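Long-range contacts in cellulose-binding protein (Saccharophagus degradans, PDB 2YHG), which may bind polysaccharides and hydrolyse glycosidic bonds; this part holds a calcium-binding nucleoside hydrolase-like domain and a C-terminal beta domain: residues Val31-Asp36 / Thr149-Cys154; Tyr183-Gln188 / Glu242-Ala247; Ala329-Pro334 / Pro424-Tyr429. All coordinates share one frame; numbering follows the deposited sequence. Where two conformers were deposited one is given.

Interaction 1: Val31-Asp36 / Thr149-Cys154; sequences VIHTTD and TCWGGC. With CA (calcium ion), chain B.
V31 and T149 meet through methyl groups, CG1 of the valine against CG2 of the threonine, where strand 30-35 runs parallel to its neighbour 146-150 in the central sheet of the nucleoside hydrolase-like domain. The carbonyl of I32 then takes the backbone N-H of T149. The H33 imidazole is met at its edge and over one face: ND1 lies 2.8 Å from T149 OG1 in a nearly straight hydrogen bond (168°), while W151 CZ2 sits 3.5 Å over the centre of the ring. The two aromatic planes are inclined at 47°, and Q50 holds the far nitrogen, NE2, so the imidazole is fixed at both nitrogens. T34 grips T149 O twice, through its backbone N and through OG1, the latter at 2.7 Å in the carbonyl plane; the hydroxyl lies between backbone N and carbonyl carbon (chi1 81°), which directs it across the strands. T34 O accepts from W151 N, and one water joins T34 OG1 to G152 N and G153 O. T35 lays CB and OG1 against W151 CE3, its hydroxyl being bonded to D43. At D36 the segment reaches calcium, bound by D36 OD1 at 2.6 Å and W151 O at 2.4 Å, with D43 and D244 completing the protein ligands. The cation thus probably offsets the repulsion expected between these converging oxygens, at the C-terminal strand ends where nucleoside hydrolases hold their calcium.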
loop_
_atom_site.group_PDB
_atom_site.type_symbol
_atom_site.label_atom_id
_atom_site.label_comp_id
_atom_site.label_asym_id
_atom_site.label_seq_id
_atom_site.Cartn_x
_atom_site.Cartn_y
_atom_site.Cartn_z
ATOM N N VAL A 31 -2.372 -2.990 8.123
ATOM C CA VAL A 31 -3.279 -3.046 6.977
ATOM C C VAL A 31 -4.250 -4.208 7.122
ATOM O O VAL A 31 -3.867 -5.323 7.508
ATOM C CB VAL A 31 -2.505 -3.171 5.648
ATOM C CG1 VAL A 31 -3.479 -3.065 4.453
ATOM C CG2 VAL A 31 -1.437 -2.120 5.511
ATOM N N ILE A 32 -5.517 -3.950 6.769
ATOM C CA ILE A 32 -6.558 -4.930 6.680
ATOM C C ILE A 32 -7.104 -4.825 5.251
ATOM O O ILE A 32 -7.482 -3.738 4.820
ATOM C CB ILE A 32 -7.676 -4.601 7.682
ATOM C CG1 ILE A 32 -7.166 -4.771 9.115
ATOM C CG2 ILE A 32 -8.930 -5.420 7.401
ATOM C CD1 ILE A 32 -8.082 -4.162 10.160
ATOM N N HIS A 33 -7.231 -5.959 4.565
ATOM C CA HIS A 33 -7.801 -5.989 3.225
ATOM C C HIS A 33 -9.175 -6.591 3.254
ATOM O O HIS A 33 -9.416 -7.620 3.882
ATOM C CB HIS A 33 -6.933 -6.774 2.275
ATOM C CG HIS A 33 -5.590 -6.191 2.116
ATOM N ND1 HIS A 33 -5.419 -4.884 1.714
ATOM C CD2 HIS A 33 -4.356 -6.732 2.272
ATOM C CE1 HIS A 33 -4.116 -4.668 1.623
ATOM N NE2 HIS A 33 -3.447 -5.758 1.972
ATOM N N THR A 34 -10.088 -5.966 2.508
ATOM C CA THR A 34 -11.374 -6.573 2.190
ATOM C C THR A 34 -11.425 -6.800 0.692
ATOM O O THR A 34 -10.959 -5.953 -0.080
ATOM C CB THR A 34 -12.574 -5.738 2.705
ATOM O OG1 THR A 34 -12.903 -4.629 1.826
ATOM C CG2 THR A 34 -12.348 -5.201 4.114
ATOM N N THR A 35 -11.893 -7.970 0.269
ATOM C CA THR A 35 -11.731 -8.390 -1.125
ATOM C C THR A 35 -12.943 -9.186 -1.589
ATOM O O THR A 35 -13.408 -10.120 -0.884
ATOM C CB THR A 35 -10.428 -9.218 -1.331
ATOM O OG1 THR A 35 -10.489 -9.886 -2.597
ATOM C CG2 THR A 35 -10.221 -10.296 -0.253
ATOM N N ASP A 36 -13.409 -8.882 -2.783
ATOM C CA ASP A 36 -14.520 -9.586 -3.412
ATOM C C ASP A 36 -14.051 -10.761 -4.239
ATOM O O ASP A 36 -14.318 -10.861 -5.435
ATOM C CB ASP A 36 -15.356 -8.635 -4.271
ATOM C CG ASP A 36 -14.531 -7.986 -5.407
ATOM O OD1 ASP A 36 -13.328 -7.857 -5.324
ATOM O OD2 ASP A 36 -15.182 -7.599 -6.433
ATOM N N THR A 149 -8.839 -1.580 3.379
ATOM C CA THR A 149 -8.873 -1.400 1.951
ATOM C C THR A 149 -10.102 -2.048 1.338
ATOM O O THR A 149 -10.684 -3.010 1.874
ATOM C CB THR A 149 -7.611 -1.901 1.282
ATOM O OG1 THR A 149 -7.666 -3.328 1.273
ATOM C CG2 THR A 149 -6.349 -1.395 2.001
ATOM N N CYS A 150 -10.470 -1.546 0.169
ATOM C CA CYS A 150 -11.587 -2.055 -0.619
ATOM C C CYS A 150 -11.068 -2.548 -1.962
ATOM O O CYS A 150 -10.877 -1.772 -2.903
ATOM C CB CYS A 150 -12.649 -0.967 -0.840
ATOM S SG CYS A 150 -12.859 0.061 0.625
ATOM N N TRP A 151 -10.799 -3.850 -2.051
ATOM C CA TRP A 151 -10.497 -4.469 -3.328
ATOM C C TRP A 151 -11.771 -4.744 -4.116
ATOM O O TRP A 151 -11.729 -4.870 -5.351
ATOM C CB TRP A 151 -9.691 -5.757 -3.171
ATOM C CG TRP A 151 -8.360 -5.662 -2.494
ATOM C CD1 TRP A 151 -7.859 -4.624 -1.751
ATOM C CD2 TRP A 151 -7.414 -6.714 -2.411
ATOM N NE1 TRP A 151 -6.618 -4.965 -1.243
ATOM C CE2 TRP A 151 -6.345 -6.267 -1.608
ATOM C CE3 TRP A 151 -7.374 -8.006 -2.946
ATOM C CZ2 TRP A 151 -5.265 -7.084 -1.293
ATOM C CZ3 TRP A 151 -6.312 -8.829 -2.615
ATOM C CH2 TRP A 151 -5.264 -8.370 -1.808
ATOM N N GLY A 152 -12.879 -4.884 -3.400
ATOM C CA GLY A 152 -14.230 -4.818 -3.936
ATOM C C GLY A 152 -14.884 -3.579 -3.328
ATOM O O GLY A 152 -14.334 -2.483 -3.380
ATOM N N GLY A 153 -16.082 -3.771 -2.762
ATOM C CA GLY A 153 -16.749 -2.688 -2.075
ATOM C C GLY A 153 -16.109 -2.363 -0.725
ATOM O O GLY A 153 -15.167 -3.019 -0.286
ATOM N N CYS A 154 -16.620 -1.314 -0.086
ATOM C CA CYS A 154 -16.146 -0.918 1.237
ATOM C C CYS A 154 -17.140 -1.242 2.344
ATOM O O CYS A 154 -16.925 -0.801 3.496
ATOM C CB CYS A 154 -15.798 0.563 1.303
ATOM S SG CYS A 154 -14.521 1.168 0.173
HETATM CA CA CA B . -11.346 -6.842 -6.659
HETATM O O HOH W 1 -13.825 -5.276 -0.829
HETATM O O HOH W 2 -13.455 -6.382 -7.892
HETATM O O HOH W 3 -11.051 -6.818 -9.216
#

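Interaction 2: Tyr183-Gln188 / Glu242-Ala247; sequences YDILGQ and EGDTPA. With CA (calcium ion), chain B.
Y183 and A247 face each other with CA atoms 5.8 Å apart, as do I185 and D244 at 6.0 Å, bringing the end of strand 180-185 against a type I turn, E242 to T245, and the helical turn after it without a hydrogen bond directly between the segments. The tyrosine lays one ring face against A247, whose CA stands 3.7 Å from the ring centroid in a CH-pi contact, 18° off the normal. Having CG anti to the backbone N (chi1 -165°) carries the ring across to the helix, where CD1 also touches A247 CB and OH passes P246 CB; the hydroxyl itself bonds to G268 O. I185 fills the neighbouring position, with CG1 against A247 CB and CD1 near P246 CB. Its CG2 lies 3.3 Å from D244 OD1, placing an apolar branch beside the carboxylate. This is the calcium-bearing C-terminal end of the parallel sheet, where loops beyond the strands gather round the metal. D244 OD2 binds calcium at 2.5 Å, while OD1 accepts from a water that also takes a weak bond from Q188 NE2. The rotation of the Q188 amide is set by a nearly straight bond from NE2 to I185 O (2.9 Å, 175°), which lies in the amide plane; NE2 also bonds to W151 O, a calcium ligand, a second-shell role. Q188 OE1, the amide oxygen, accepts a 2.7 Å bond from a calcium-bound water.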
loop_
_atom_site.group_PDB
_atom_site.type_symbol
_atom_site.label_atom_id
_atom_site.label_comp_id
_atom_site.label_asym_id
_atom_site.label_seq_id
_atom_site.Cartn_x
_atom_site.Cartn_y
_atom_site.Cartn_z
ATOM N N TYR A 183 -8.334 2.915 1.763
ATOM C CA TYR A 183 -7.849 2.916 0.373
ATOM C C TYR A 183 -8.836 2.064 -0.421
ATOM O O TYR A 183 -8.881 0.851 -0.274
ATOM C CB TYR A 183 -6.413 2.363 0.281
ATOM C CG TYR A 183 -5.723 2.654 -1.026
ATOM C CD1 TYR A 183 -6.207 2.160 -2.230
ATOM C CD2 TYR A 183 -4.556 3.388 -1.074
ATOM C CE1 TYR A 183 -5.525 2.375 -3.409
ATOM C CE2 TYR A 183 -3.864 3.622 -2.277
ATOM C CZ TYR A 183 -4.369 3.103 -3.444
ATOM O OH TYR A 183 -3.747 3.254 -4.668
ATOM N N ASP A 184 -9.645 2.756 -1.225
ATOM C CA ASP A 184 -10.717 2.174 -2.040
ATOM C C ASP A 184 -10.222 2.100 -3.478
ATOM O O ASP A 184 -9.888 3.119 -4.070
ATOM C CB ASP A 184 -11.930 3.096 -1.904
ATOM C CG ASP A 184 -13.020 2.923 -2.935
ATOM O OD1 ASP A 184 -12.988 1.938 -3.696
ATOM O OD2 ASP A 184 -13.936 3.808 -2.941
ATOM N N ILE A 185 -10.180 0.900 -4.053
ATOM C CA ILE A 185 -9.863 0.748 -5.470
ATOM C C ILE A 185 -11.128 0.984 -6.300
ATOM O O ILE A 185 -12.060 0.180 -6.269
ATOM C CB ILE A 185 -9.285 -0.642 -5.776
ATOM C CG1 ILE A 185 -7.940 -0.840 -5.048
ATOM C CG2 ILE A 185 -9.158 -0.814 -7.304
ATOM C CD1 ILE A 185 -6.755 -0.181 -5.743
ATOM N N LEU A 186 -11.132 2.106 -7.011
ATOM C CA LEU A 186 -12.066 2.431 -8.085
ATOM C C LEU A 186 -13.491 2.749 -7.683
ATOM O O LEU A 186 -14.220 3.327 -8.504
ATOM C CB LEU A 186 -12.067 1.371 -9.188
ATOM C CG LEU A 186 -10.833 1.415 -10.082
ATOM C CD1 LEU A 186 -10.564 0.054 -10.740
ATOM C CD2 LEU A 186 -11.021 2.474 -11.162
ATOM N N GLY A 187 -13.973 2.370 -6.514
ATOM C CA GLY A 187 -15.361 2.573 -6.116
ATOM C C GLY A 187 -16.234 1.478 -6.642
ATOM O O GLY A 187 -16.626 1.425 -7.818
ATOM N N GLN A 188 -16.501 0.496 -5.775
ATOM C CA GLN A 188 -17.205 -0.699 -6.162
ATOM C C GLN A 188 -18.391 -0.998 -5.254
ATOM O O GLN A 188 -19.025 -2.034 -5.404
ATOM C CB GLN A 188 -16.268 -1.895 -6.248
ATOM C CG GLN A 188 -15.170 -1.685 -7.284
ATOM C CD GLN A 188 -14.180 -2.810 -7.240
ATOM O OE1 GLN A 188 -14.538 -3.947 -7.530
ATOM N NE2 GLN A 188 -12.943 -2.532 -6.866
ATOM N N GLU A 242 -3.933 -7.593 -11.378
ATOM C CA GLU A 242 -3.711 -6.978 -10.057
ATOM C C GLU A 242 -4.195 -5.517 -10.016
ATOM O O GLU A 242 -3.535 -4.642 -9.455
ATOM C CB GLU A 242 -2.230 -7.062 -9.657
ATOM C CG GLU A 242 -1.825 -8.473 -9.339
ATOM C CD GLU A 242 -0.467 -8.563 -8.747
ATOM O OE1 GLU A 242 -0.232 -7.895 -7.694
ATOM O OE2 GLU A 242 0.448 -9.228 -9.327
ATOM N N GLY A 243 -5.435 -5.257 -10.423
ATOM C CA GLY A 243 -5.968 -3.915 -10.313
ATOM C C GLY A 243 -6.026 -3.388 -8.879
ATOM O O GLY A 243 -5.976 -2.174 -8.682
ATOM N N ASP A 244 -6.141 -4.292 -7.900
ATOM C CA ASP A 244 -6.261 -3.889 -6.509
ATOM C C ASP A 244 -4.923 -3.733 -5.805
ATOM O O ASP A 244 -4.879 -3.224 -4.682
ATOM C CB ASP A 244 -7.085 -4.895 -5.759
ATOM C CG ASP A 244 -8.459 -5.045 -6.333
ATOM O OD1 ASP A 244 -9.083 -3.982 -6.522
ATOM O OD2 ASP A 244 -8.898 -6.171 -6.647
ATOM N N THR A 245 -3.838 -4.176 -6.412
ATOM C CA THR A 245 -2.536 -4.188 -5.728
ATOM C C THR A 245 -2.034 -2.822 -5.249
ATOM O O THR A 245 -1.398 -2.795 -4.203
ATOM C CB THR A 245 -1.533 -4.951 -6.593
ATOM O OG1 THR A 245 -1.893 -6.327 -6.460
ATOM C CG2 THR A 245 -0.086 -4.702 -6.235
ATOM N N PRO A 246 -2.377 -1.714 -5.903
ATOM C CA PRO A 246 -1.968 -0.409 -5.337
ATOM C C PRO A 246 -2.431 -0.212 -3.889
ATOM O O PRO A 246 -1.790 0.565 -3.152
ATOM C CB PRO A 246 -2.540 0.587 -6.309
ATOM C CG PRO A 246 -2.455 -0.170 -7.627
ATOM C CD PRO A 246 -2.939 -1.555 -7.258
ATOM N N ALA A 247 -3.532 -0.849 -3.502
ATOM C CA ALA A 247 -4.078 -0.721 -2.158
ATOM C C ALA A 247 -3.190 -1.314 -1.071
ATOM O O ALA A 247 -3.420 -1.020 0.112
ATOM C CB ALA A 247 -5.463 -1.329 -2.106
HETATM CA CA CA B . -11.346 -6.842 -6.659
HETATM O O HOH W 4 -11.025 -4.367 -8.366
HETATM O O HOH W 2 -13.455 -6.382 -7.892
HETATM O O HOH W 3 -11.051 -6.818 -9.216
#

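Interaction 3: Ala329-Pro334 / Pro424-Tyr429; sequences AANHHP and PNLYAY. With CA (calcium ion), chain D.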
loop_
_atom_site.group_PDB
_atom_site.type_symbol
_atom_site.label_atom_id
_atom_site.label_comp_id
_atom_site.label_asym_id
_atom_site.label_seq_id
_atom_site.Cartn_x
_atom_site.Cartn_y
_atom_site.Cartn_z
ATOM N N ALA A 329 20.804 -18.167 -2.532
ATOM C CA ALA A 329 20.286 -18.442 -3.866
ATOM C C ALA A 329 19.309 -17.390 -4.393
ATOM O O ALA A 329 18.794 -17.537 -5.480
ATOM C CB ALA A 329 19.610 -19.817 -3.902
ATOM N N ALA A 330 19.098 -16.298 -3.668
ATOM C CA ALA A 330 18.186 -15.252 -4.139
ATOM C C ALA A 330 18.767 -13.900 -3.766
ATOM O O ALA A 330 19.632 -13.797 -2.894
ATOM C CB ALA A 330 16.799 -15.429 -3.539
ATOM N N ASN A 331 18.217 -12.856 -4.384
ATOM C CA ASN A 331 18.612 -11.498 -4.073
ATOM C C ASN A 331 17.728 -10.873 -3.009
ATOM O O ASN A 331 16.528 -11.148 -2.943
ATOM C CB ASN A 331 18.596 -10.660 -5.342
ATOM C CG ASN A 331 19.276 -9.310 -5.166
ATOM O OD1 ASN A 331 20.093 -9.134 -4.259
ATOM N ND2 ASN A 331 18.995 -8.362 -6.069
ATOM N N HIS A 332 18.348 -10.055 -2.162
ATOM C CA HIS A 332 17.659 -9.304 -1.117
ATOM C C HIS A 332 17.945 -7.806 -1.228
ATOM O O HIS A 332 18.972 -7.390 -1.776
ATOM C CB HIS A 332 18.049 -9.834 0.250
ATOM C CG HIS A 332 17.945 -11.324 0.323
ATOM N ND1 HIS A 332 18.962 -12.135 -0.121
ATOM C CD2 HIS A 332 16.911 -12.147 0.620
ATOM C CE1 HIS A 332 18.561 -13.396 -0.098
ATOM N NE2 HIS A 332 17.326 -13.436 0.363
ATOM N N HIS A 333 17.029 -6.998 -0.730
ATOM C CA HIS A 333 17.068 -5.565 -0.964
ATOM C C HIS A 333 18.264 -4.901 -0.292
ATOM O O HIS A 333 18.614 -5.246 0.836
ATOM C CB HIS A 333 15.791 -4.905 -0.523
ATOM C CG HIS A 333 14.571 -5.574 -1.053
ATOM N ND1 HIS A 333 14.134 -6.806 -0.618
ATOM C CD2 HIS A 333 13.711 -5.171 -2.008
ATOM C CE1 HIS A 333 13.024 -7.116 -1.270
ATOM N NE2 HIS A 333 12.768 -6.156 -2.153
ATOM N N PRO A 334 18.785 -3.842 -0.920
ATOM C CA PRO A 334 19.794 -3.038 -0.234
ATOM C C PRO A 334 19.164 -2.249 0.909
ATOM O O PRO A 334 17.936 -2.101 0.997
ATOM C CB PRO A 334 20.307 -2.123 -1.330
ATOM C CG PRO A 334 19.262 -2.099 -2.379
ATOM C CD PRO A 334 18.515 -3.368 -2.292
ATOM N N PRO A 424 17.098 -10.323 -9.758
ATOM C CA PRO A 424 17.098 -9.059 -10.497
ATOM C C PRO A 424 17.534 -7.896 -9.577
ATOM O O PRO A 424 17.582 -8.057 -8.408
ATOM C CB PRO A 424 15.588 -8.890 -10.834
ATOM C CG PRO A 424 14.924 -9.417 -9.611
ATOM C CD PRO A 424 15.772 -10.612 -9.176
ATOM N N ASN A 425 17.822 -6.743 -10.166
ATOM C CA ASN A 425 18.277 -5.610 -9.338
ATOM C C ASN A 425 17.161 -5.219 -8.368
ATOM O O ASN A 425 16.007 -5.023 -8.779
ATOM C CB ASN A 425 18.543 -4.344 -10.169
ATOM C CG ASN A 425 19.691 -4.427 -11.193
ATOM O OD1 ASN A 425 19.827 -3.509 -11.950
ATOM N ND2 ASN A 425 20.501 -5.510 -11.194
ATOM N N LEU A 426 17.499 -5.044 -7.110
ATOM C CA LEU A 426 16.529 -4.640 -6.119
ATOM C C LEU A 426 16.807 -3.225 -5.626
ATOM O O LEU A 426 17.941 -2.753 -5.554
ATOM C CB LEU A 426 16.481 -5.623 -4.958
ATOM C CG LEU A 426 15.857 -6.969 -5.288
ATOM C CD1 LEU A 426 15.981 -7.892 -4.111
ATOM C CD2 LEU A 426 14.380 -6.786 -5.694
ATOM N N TYR A 427 15.718 -2.554 -5.258
ATOM C CA TYR A 427 15.723 -1.134 -4.931
ATOM C C TYR A 427 15.378 -0.909 -3.476
ATOM O O TYR A 427 14.652 -1.685 -2.854
ATOM C CB TYR A 427 14.734 -0.382 -5.821
ATOM C CG TYR A 427 15.110 -0.369 -7.292
ATOM C CD1 TYR A 427 14.953 -1.501 -8.112
ATOM C CD2 TYR A 427 15.625 0.762 -7.877
ATOM C CE1 TYR A 427 15.299 -1.462 -9.448
ATOM C CE2 TYR A 427 15.982 0.803 -9.195
ATOM C CZ TYR A 427 15.752 -0.283 -9.999
ATOM O OH TYR A 427 16.159 -0.236 -11.320
ATOM N N ALA A 428 15.830 0.224 -2.962
ATOM C CA ALA A 428 15.391 0.720 -1.666
ATOM C C ALA A 428 15.404 2.238 -1.689
ATOM O O ALA A 428 15.989 2.851 -2.586
ATOM C CB ALA A 428 16.265 0.198 -0.533
ATOM N N TYR A 429 14.709 2.840 -0.733
ATOM C CA TYR A 429 14.439 4.273 -0.763
ATOM C C TYR A 429 14.672 4.913 0.576
ATOM O O TYR A 429 14.345 4.346 1.612
ATOM C CB TYR A 429 12.965 4.505 -1.126
ATOM C CG TYR A 429 12.540 3.866 -2.420
ATOM C CD1 TYR A 429 12.884 4.408 -3.632
ATOM C CD2 TYR A 429 11.845 2.653 -2.430
ATOM C CE1 TYR A 429 12.506 3.793 -4.815
ATOM C CE2 TYR A 429 11.429 2.061 -3.595
ATOM C CZ TYR A 429 11.761 2.639 -4.780
ATOM O OH TYR A 429 11.304 2.051 -5.952
HETATM CA CA CA D . 21.057 -7.424 -2.880
#
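The touching parts of 329-334 and 424-429 run in nearly the same direction, 23° apart, with H333 and L426 closest in register at a CA separation of 5.3 Å. Here the linker after helix 308-323 lies along the start of strand 427-436, an inner strand of the mixed sheet in the C-terminal beta domain, and shares its calcium site. N331 divides its amide between metal and protein: OD1 binds calcium at 2.4 Å, whereas ND2 gives a 2.7 Å hydrogen bond to P424 O. That acceptor lies close to the amide plane, and CG anti to the backbone N (chi1 -168°) extends the group to reach it. H332 adds its backbone O to the calcium, which D366, D368, D370 and D420 also ligate. L426 reaches in between N331 and H333, with CG near N331 ND2 and CD1 against the backbone of N331 and H332. P334 continues the apolar line, its CD packed on L426 CB and its CG on A428 CB. The H333 ring, tethered through NE2 to D314 of helix 308-323, turns a face to the leucine: L426 CD1 stands 4.0 Å from the ring centroid, just 2° off the normal.

Interactions 1 and 2 belong to one buried core: strands 146-150 and 180-185 are neighbours in the parallel sheet, C150 N probably bonds to Y183 O, and both contacts supply ligands and share two waters at a single calcium. Their means differ, since interaction 1 pairs strands through backbone and threonine bonds, whereas interaction 2 joins strand to helical turn by apolar packing and water. Interaction 3 lies apart, its centre about 29 Å from that of interaction 1 and about 26 Å from that of interaction 2. Partly buried, it fastens the linker to the beta domain round a separate, aspartate-rich calcium, with one direct hydrogen bond and leucine and proline contacts.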